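Local coordinates for protein adenylyltransferase (Bartonella henselae str. Houston-1, PDB 5NH2) that transfers AMP from ATP to tyrosine or threonine residues of host target proteins through its Fic domain, as a secreted virulence factor, at residues D119-E124 against I141-S146; E135-A140 against H174-S179; R216-F221 against V237-E242. All coordinates share one frame; numbering follows the deposited sequence.

Contact 1. Residues D119-E124 against I141-S146; sequences DQTLAE and IELFNS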
# COMPACT_ATOMS: atom_id res chain seq x y z
N ASP A 119 -8.04 -10.13 -16.23
CA ASP A 119 -7.57 -11.48 -16.57
C ASP A 119 -7.06 -11.56 -18.00
O ASP A 119 -6.00 -12.13 -18.26
CB ASP A 119 -8.67 -12.52 -16.36
CG ASP A 119 -8.93 -12.83 -14.86
OD1 ASP A 119 -8.46 -12.07 -13.98
OD2 ASP A 119 -9.64 -13.83 -14.58
N GLN A 120 -7.81 -11.00 -18.95
CA GLN A 120 -7.33 -11.13 -20.33
C GLN A 120 -6.03 -10.34 -20.52
O GLN A 120 -5.11 -10.82 -21.20
CB GLN A 120 -8.40 -10.67 -21.32
CG GLN A 120 -7.91 -10.51 -22.74
CD GLN A 120 -7.91 -11.82 -23.52
OE1 GLN A 120 -8.10 -12.91 -22.96
NE2 GLN A 120 -7.69 -11.73 -24.81
N THR A 121 -5.91 -9.17 -19.88
CA THR A 121 -4.79 -8.31 -20.23
C THR A 121 -3.48 -8.93 -19.77
O THR A 121 -2.58 -9.19 -20.59
CB THR A 121 -4.96 -6.92 -19.64
OG1 THR A 121 -6.18 -6.38 -20.13
CG2 THR A 121 -3.84 -6.02 -20.13
N LEU A 122 -3.40 -9.25 -18.47
CA LEU A 122 -2.25 -9.92 -17.91
C LEU A 122 -1.92 -11.18 -18.68
O LEU A 122 -0.74 -11.55 -18.79
CB LEU A 122 -2.50 -10.25 -16.44
CG LEU A 122 -2.52 -9.00 -15.54
CD1 LEU A 122 -2.95 -9.33 -14.10
CD2 LEU A 122 -1.13 -8.35 -15.56
N ALA A 123 -2.92 -11.85 -19.26
CA ALA A 123 -2.61 -13.12 -19.88
C ALA A 123 -1.93 -12.90 -21.23
O ALA A 123 -0.94 -13.57 -21.54
CB ALA A 123 -3.87 -13.96 -20.03
N GLU A 124 -2.43 -11.92 -22.01
CA GLU A 124 -1.89 -11.72 -23.35
C GLU A 124 -0.54 -11.01 -23.30
O GLU A 124 0.30 -11.21 -24.18
CB GLU A 124 -2.88 -10.95 -24.23
CG GLU A 124 -3.09 -9.47 -23.88
CD GLU A 124 -4.36 -8.88 -24.51
OE1 GLU A 124 -5.12 -9.64 -25.18
OE2 GLU A 124 -4.60 -7.66 -24.33
N ILE A 141 0.21 0.74 -14.47
CA ILE A 141 -0.63 1.86 -14.03
C ILE A 141 -2.07 1.69 -14.53
O ILE A 141 -3.03 1.80 -13.76
CB ILE A 141 0.00 3.20 -14.48
CG1 ILE A 141 1.15 3.60 -13.53
CG2 ILE A 141 -1.00 4.33 -14.36
CD1 ILE A 141 2.27 4.42 -14.14
N GLU A 142 -2.25 1.38 -15.83
CA GLU A 142 -3.58 1.10 -16.36
C GLU A 142 -4.30 0.01 -15.55
O GLU A 142 -5.46 0.21 -15.15
CB GLU A 142 -3.50 0.71 -17.85
CG GLU A 142 -2.96 1.83 -18.73
CD GLU A 142 -2.93 1.44 -20.20
OE1 GLU A 142 -2.12 2.05 -20.95
OE2 GLU A 142 -3.70 0.53 -20.61
N LEU A 143 -3.64 -1.14 -15.31
CA LEU A 143 -4.30 -2.16 -14.45
C LEU A 143 -4.57 -1.67 -13.02
O LEU A 143 -5.58 -2.04 -12.40
CB LEU A 143 -3.48 -3.45 -14.41
CG LEU A 143 -3.43 -4.01 -15.83
CD1 LEU A 143 -2.36 -5.00 -15.88
CD2 LEU A 143 -4.75 -4.66 -16.17
N PHE A 144 -3.69 -0.84 -12.47
CA PHE A 144 -3.88 -0.41 -11.09
C PHE A 144 -5.05 0.58 -10.99
O PHE A 144 -5.86 0.48 -10.06
CB PHE A 144 -2.56 0.20 -10.59
CG PHE A 144 -2.57 0.65 -9.10
CD1 PHE A 144 -2.05 -0.15 -8.11
CD2 PHE A 144 -3.02 1.91 -8.74
CE1 PHE A 144 -2.01 0.25 -6.75
CE2 PHE A 144 -3.00 2.32 -7.40
CZ PHE A 144 -2.48 1.48 -6.40
N ASN A 145 -5.17 1.51 -11.94
CA ASN A 145 -6.30 2.44 -11.94
C ASN A 145 -7.60 1.67 -12.10
O ASN A 145 -8.58 1.92 -11.38
CB ASN A 145 -6.17 3.46 -13.08
CG ASN A 145 -4.99 4.41 -12.91
OD1 ASN A 145 -4.40 4.50 -11.82
ND2 ASN A 145 -4.61 5.11 -14.00
N SER A 146 -7.62 0.69 -13.01
CA SER A 146 -8.84 -0.09 -13.21
C SER A 146 -9.23 -0.87 -11.94
O SER A 146 -10.40 -0.85 -11.51
CB SER A 146 -8.68 -1.04 -14.39
OG SER A 146 -9.66 -2.05 -14.30

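Contact 2. Residues E135-A140 against H174-S179; sequences EFNSEA and HQLNFS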
# COMPACT_ATOMS: atom_id res chain seq x y z
N GLU A 135 8.41 0.59 -19.28
CA GLU A 135 7.34 -0.18 -19.92
C GLU A 135 6.41 -0.84 -18.89
O GLU A 135 5.18 -0.65 -18.92
CB GLU A 135 7.97 -1.24 -20.84
CG GLU A 135 8.88 -0.67 -21.90
CD GLU A 135 9.66 -1.75 -22.71
OE1 GLU A 135 9.88 -2.87 -22.18
OE2 GLU A 135 10.05 -1.47 -23.87
N PHE A 136 6.99 -1.64 -17.99
CA PHE A 136 6.22 -2.27 -16.93
C PHE A 136 5.36 -1.25 -16.21
O PHE A 136 4.16 -1.46 -16.06
CB PHE A 136 7.13 -3.00 -15.93
CG PHE A 136 6.38 -3.57 -14.74
CD1 PHE A 136 5.81 -4.83 -14.80
CD2 PHE A 136 6.26 -2.83 -13.56
CE1 PHE A 136 5.10 -5.33 -13.71
CE2 PHE A 136 5.57 -3.33 -12.44
CZ PHE A 136 4.98 -4.59 -12.52
N ASN A 137 5.94 -0.11 -15.79
CA ASN A 137 5.15 0.86 -15.04
C ASN A 137 3.97 1.40 -15.88
O ASN A 137 2.85 1.52 -15.37
CB ASN A 137 6.03 2.01 -14.53
CG ASN A 137 6.95 1.60 -13.31
OD1 ASN A 137 6.80 0.53 -12.72
ND2 ASN A 137 7.91 2.50 -12.96
N SER A 138 4.19 1.69 -17.17
CA SER A 138 3.07 2.24 -17.94
C SER A 138 1.93 1.24 -18.03
O SER A 138 0.76 1.60 -17.83
CB SER A 138 3.51 2.68 -19.34
OG SER A 138 3.91 1.58 -20.14
N GLU A 139 2.26 -0.05 -18.27
CA GLU A 139 1.22 -1.09 -18.24
C GLU A 139 0.56 -1.23 -16.85
O GLU A 139 -0.68 -1.18 -16.69
CB GLU A 139 1.84 -2.41 -18.70
CG GLU A 139 2.25 -2.42 -20.15
CD GLU A 139 1.08 -2.45 -21.14
OE1 GLU A 139 1.31 -2.10 -22.30
OE2 GLU A 139 -0.07 -2.84 -20.80
N ALA A 140 1.40 -1.43 -15.83
CA ALA A 140 0.91 -1.61 -14.47
C ALA A 140 -0.05 -0.51 -14.06
O ALA A 140 -1.06 -0.78 -13.40
CB ALA A 140 2.11 -1.66 -13.52
N HIS A 174 10.98 -6.25 -11.40
CA HIS A 174 11.03 -4.86 -10.96
C HIS A 174 10.52 -4.80 -9.53
O HIS A 174 10.37 -5.83 -8.88
CB HIS A 174 10.22 -3.94 -11.88
CG HIS A 174 10.52 -4.15 -13.33
ND1 HIS A 174 11.71 -3.76 -13.90
CD2 HIS A 174 9.82 -4.79 -14.30
CE1 HIS A 174 11.73 -4.13 -15.17
NE2 HIS A 174 10.59 -4.75 -15.44
N GLN A 175 10.32 -3.60 -9.01
CA GLN A 175 9.80 -3.46 -7.66
C GLN A 175 8.90 -2.24 -7.60
O GLN A 175 9.05 -1.28 -8.37
CB GLN A 175 10.92 -3.35 -6.61
CG GLN A 175 11.87 -2.17 -6.79
CD GLN A 175 13.08 -2.28 -5.85
OE1 GLN A 175 12.92 -2.32 -4.63
NE2 GLN A 175 14.28 -2.33 -6.42
N LEU A 176 7.95 -2.30 -6.66
CA LEU A 176 7.07 -1.20 -6.33
C LEU A 176 7.09 -1.10 -4.81
O LEU A 176 6.59 -2.00 -4.11
CB LEU A 176 5.64 -1.45 -6.87
CG LEU A 176 5.55 -1.34 -8.38
CD1 LEU A 176 4.15 -1.73 -8.93
CD2 LEU A 176 5.92 0.08 -8.88
N ASN A 177 7.64 -0.02 -4.26
CA ASN A 177 7.81 0.03 -2.81
C ASN A 177 6.79 1.00 -2.23
O ASN A 177 7.09 2.19 -2.04
CB ASN A 177 9.24 0.40 -2.44
CG ASN A 177 9.55 0.10 -0.98
OD1 ASN A 177 8.64 0.10 -0.13
ND2 ASN A 177 10.82 -0.16 -0.67
N PHE A 178 5.64 0.45 -1.81
CA PHE A 178 4.50 1.27 -1.42
C PHE A 178 4.68 1.84 -0.03
O PHE A 178 4.01 2.83 0.31
CB PHE A 178 3.20 0.46 -1.50
CG PHE A 178 2.64 0.39 -2.88
CD1 PHE A 178 2.00 1.50 -3.45
CD2 PHE A 178 2.75 -0.77 -3.62
CE1 PHE A 178 1.46 1.45 -4.71
CE2 PHE A 178 2.25 -0.82 -4.91
CZ PHE A 178 1.60 0.29 -5.46
N SER A 179 5.58 1.26 0.75
CA SER A 179 5.81 1.80 2.07
C SER A 179 6.46 3.18 2.01
O SER A 179 6.59 3.83 3.05
CB SER A 179 6.65 0.80 2.89
OG SER A 179 8.02 1.01 2.66
O HOH W 1 8.11 -1.36 -11.18

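Contact 3. Residues R216-F221 against V237-E242; sequences RLLKEF and VMVAKE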
# COMPACT_ATOMS: atom_id res chain seq x y z
N ARG A 216 16.29 4.80 -2.67
CA ARG A 216 17.30 5.05 -1.63
C ARG A 216 17.03 6.37 -0.91
O ARG A 216 17.16 6.45 0.31
CB ARG A 216 18.72 5.12 -2.22
CG ARG A 216 19.32 3.93 -2.91
CD ARG A 216 20.88 4.10 -3.05
NE ARG A 216 21.35 4.91 -4.19
CZ ARG A 216 21.57 6.24 -4.17
NH1 ARG A 216 21.36 6.95 -3.07
NH2 ARG A 216 21.99 6.87 -5.27
N LEU A 217 16.68 7.41 -1.69
CA LEU A 217 16.47 8.76 -1.18
C LEU A 217 15.27 8.81 -0.25
O LEU A 217 15.35 9.39 0.85
CB LEU A 217 16.28 9.73 -2.34
CG LEU A 217 17.45 9.84 -3.31
CD1 LEU A 217 17.13 10.81 -4.43
CD2 LEU A 217 18.76 10.22 -2.60
N LEU A 218 14.16 8.19 -0.67
CA LEU A 218 12.95 8.24 0.15
C LEU A 218 13.09 7.34 1.37
O LEU A 218 12.55 7.66 2.44
CB LEU A 218 11.74 7.82 -0.66
CG LEU A 218 11.19 8.88 -1.57
CD1 LEU A 218 10.23 8.22 -2.54
CD2 LEU A 218 10.47 9.94 -0.75
N LYS A 219 13.75 6.19 1.21
CA LYS A 219 14.12 5.37 2.37
C LYS A 219 14.89 6.16 3.45
O LYS A 219 14.55 6.11 4.65
CB LYS A 219 14.96 4.18 1.91
CG LYS A 219 14.15 3.03 1.39
CD LYS A 219 15.04 1.79 1.27
CE LYS A 219 14.26 0.59 0.77
NZ LYS A 219 15.01 -0.69 0.91
N GLU A 220 15.94 6.88 3.04
CA GLU A 220 16.64 7.70 4.02
C GLU A 220 15.72 8.73 4.64
O GLU A 220 15.71 8.89 5.87
CB GLU A 220 17.82 8.40 3.37
CG GLU A 220 18.57 9.32 4.26
CD GLU A 220 19.63 10.06 3.48
OE1 GLU A 220 20.77 9.55 3.40
OE2 GLU A 220 19.32 11.14 2.92
N PHE A 221 14.90 9.41 3.81
CA PHE A 221 14.08 10.49 4.36
C PHE A 221 13.07 9.96 5.37
O PHE A 221 12.84 10.58 6.42
CB PHE A 221 13.35 11.26 3.26
CG PHE A 221 12.31 12.20 3.81
CD1 PHE A 221 12.67 13.43 4.33
CD2 PHE A 221 10.99 11.84 3.85
CE1 PHE A 221 11.71 14.30 4.84
CE2 PHE A 221 10.02 12.70 4.38
CZ PHE A 221 10.38 13.93 4.87
N VAL A 237 4.93 13.74 0.08
CA VAL A 237 6.36 13.42 0.13
C VAL A 237 6.72 12.82 -1.23
O VAL A 237 6.12 11.82 -1.64
CB VAL A 237 6.71 12.43 1.26
CG1 VAL A 237 8.24 12.14 1.32
CG2 VAL A 237 6.22 12.99 2.60
N MET A 238 7.63 13.45 -1.95
CA MET A 238 7.95 12.92 -3.26
C MET A 238 9.35 13.35 -3.63
O MET A 238 9.94 14.26 -3.02
CB MET A 238 6.96 13.36 -4.34
CG MET A 238 6.84 14.83 -4.40
SD MET A 238 5.26 15.31 -5.09
CE MET A 238 5.44 17.07 -4.97
N VAL A 239 9.87 12.68 -4.64
CA VAL A 239 11.19 12.96 -5.14
C VAL A 239 11.05 13.94 -6.28
O VAL A 239 10.18 13.78 -7.14
CB VAL A 239 11.88 11.68 -5.57
CG1 VAL A 239 13.13 11.98 -6.44
CG2 VAL A 239 12.26 10.90 -4.31
N ALA A 240 11.88 14.99 -6.26
CA ALA A 240 11.85 15.99 -7.31
C ALA A 240 11.88 15.35 -8.69
O ALA A 240 12.64 14.40 -8.94
CB ALA A 240 13.04 16.93 -7.14
N LYS A 241 11.03 15.87 -9.59
CA LYS A 241 10.98 15.41 -10.98
C LYS A 241 12.09 16.05 -11.82
O LYS A 241 12.42 17.23 -11.66
CB LYS A 241 9.64 15.76 -11.62
CG LYS A 241 8.41 15.25 -10.92
CD LYS A 241 7.16 15.41 -11.82
CE LYS A 241 7.30 14.66 -13.16
NZ LYS A 241 5.99 14.31 -13.78
N GLU A 242 12.65 15.26 -12.73
CA GLU A 242 13.73 15.75 -13.55
C GLU A 242 13.24 16.92 -14.40
O GLU A 242 12.24 16.81 -15.12
CB GLU A 242 14.27 14.62 -14.45
CG GLU A 242 15.17 13.57 -13.77
CD GLU A 242 14.38 12.47 -13.07
OE1 GLU A 242 13.19 12.26 -13.42
OE2 GLU A 242 14.95 11.82 -12.17

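Contact 1. Residues D119-E124 against I141-S146
Leu143 of residues 141-146 makes both touches on residues 119-124, the C-terminal turns of helix 109-124, dividing its two methyl groups between two residues there. The closer approach is leucine on leucine: CD1 of Leu143 lies 3.6 Å from CD2 of Leu122, and the two side chains meet aslant, branch against branch. In both leucines CG stands anti to the carbonyl carbon (chi1 -63° in Leu143), a setting that suits a helix and carries the fork outward into the gap between the backbones. The other methyl, CD2 of Leu143, reaches the CB of Thr121 at 4.1 Å, a looser touch.

Of the three side chains that touch, Thr121 has the polar group. A threonine fits this partly exposed place because its hydroxyl OG1 turns back to the carbonyl oxygen of Arg117, one helical turn earlier, while its CB faces CD2 of Leu143.

Phe164 and Phe165 of helix 157-171 continue the packing, the first against Leu122 and the second against Leu143. With the nearest CA atoms, those of Thr121 and Leu143, 8.5 Å apart, this is side-chain packing between two helices of the helical bundle of the Fic domain, away from the ATP site.

Contact 2. Residues E135-A140 against H174-S179
Asn137 OD1 takes a hydrogen bond of 2.8 Å from a water that also donates to Gln175 O at 3.0 Å, which makes the polar link across to residues 174-179. The same oxygen lies at the edge of the Phe136 ring, in its plane. The amide of Asn137 is thus used at both ends, since its ND2 is hydrogen-bonded to the hydroxyl of Ser210.

Phe136 carries most of the apolar contact. Its CG lies anti to the backbone N (chi1 175°), which swings the ring toward the loop. His174 meets it near the base: CD2 of the imidazole is 3.6 Å from CB of Phe136, and the ring planes are inclined at 37°, with the centroids 5.3 Å apart. Histidine suits this partly exposed spot, since its carbon side packs on phenylalanine while NE2 is hydrogen-bonded to the carbonyl oxygen of Leu131. At the far end, Leu176 CD1 touches the edge of the Phe136 ring at CE2, 4.1 Å away, and Ala140 CB lies above one face, near the rim.

Ala169 of helix 157-171 and Phe206 of helix 200-208 also pack on Leu176. The chain leaving helix 157-171 is thereby folded onto helix 133-150 within the Fido domain.

Contact 3. Residues R216-F221 against V237-E242
Leu218 projects from helix 212-227 as a forked knob against strand 237-239, where the side chains of Val237 and Val239 form two bumps. Alternation along the strand turns both valines to the helix, while the CB of the intervening Met238 points away. CG of Leu218, the branch point itself, lies 3.6 Å from CG2 of Val239, and that methyl is seated in the fork, near CD1 and CD2 as well. CD2 also runs past Val237 and comes within 3.8 Å of its CG1.

Phe221, one turn further along the helix, presents the CD2-CE2 side of its ring to the same methyl, with CE2 3.6 Å from Val237 CG1. Two torsions bring this about: in Phe221, CG is anti to the backbone N (chi1 169°), and in Val237, CG1 is likewise (chi1 -178°). One valine methyl is therefore wedged between leucine and phenylalanine. Beta-branched valine suits the strand and keeps its bumps short and stiff, whereas the longer leucine and aromatic ring span the gap between the short segment axes, whose closest approach is 9.0 Å and whose N-to-C directions lie 147° apart, roughly antiparallel.

Beyond Phe221 lie Tyr266 and Ile268 of strand 265-270, which pairs with strand 237-239 in the sheet. On the helical side, Asp208 of helix 200-208 touches Leu218 and its OD2 accepts a hydrogen bond from the amide N of Val239.

Contacts 1 and 2 interlock: both draw on helix 133-150, their segments alternate along the chain, and their centres are 13 Å apart. They meet where Phe144 CE1 packs on Phe178 CZ at 3.8 Å. All four of their segments belong to the Fido region. Contact 3 follows later in the sequence and joins helix 212-227 to strand 237-239, an outermost strand of the mixed sheet within this chain; of its two segments, 237-242 belongs to the intracellular delivery domain. Its centre is 16 Å from that of contact 2, which it touches through Asn177 and Lys219, and 28 Å from that of contact 1. The series thus leads from the helical adenylyltransferase core to the sheet domain, with residues 174-179 lying between.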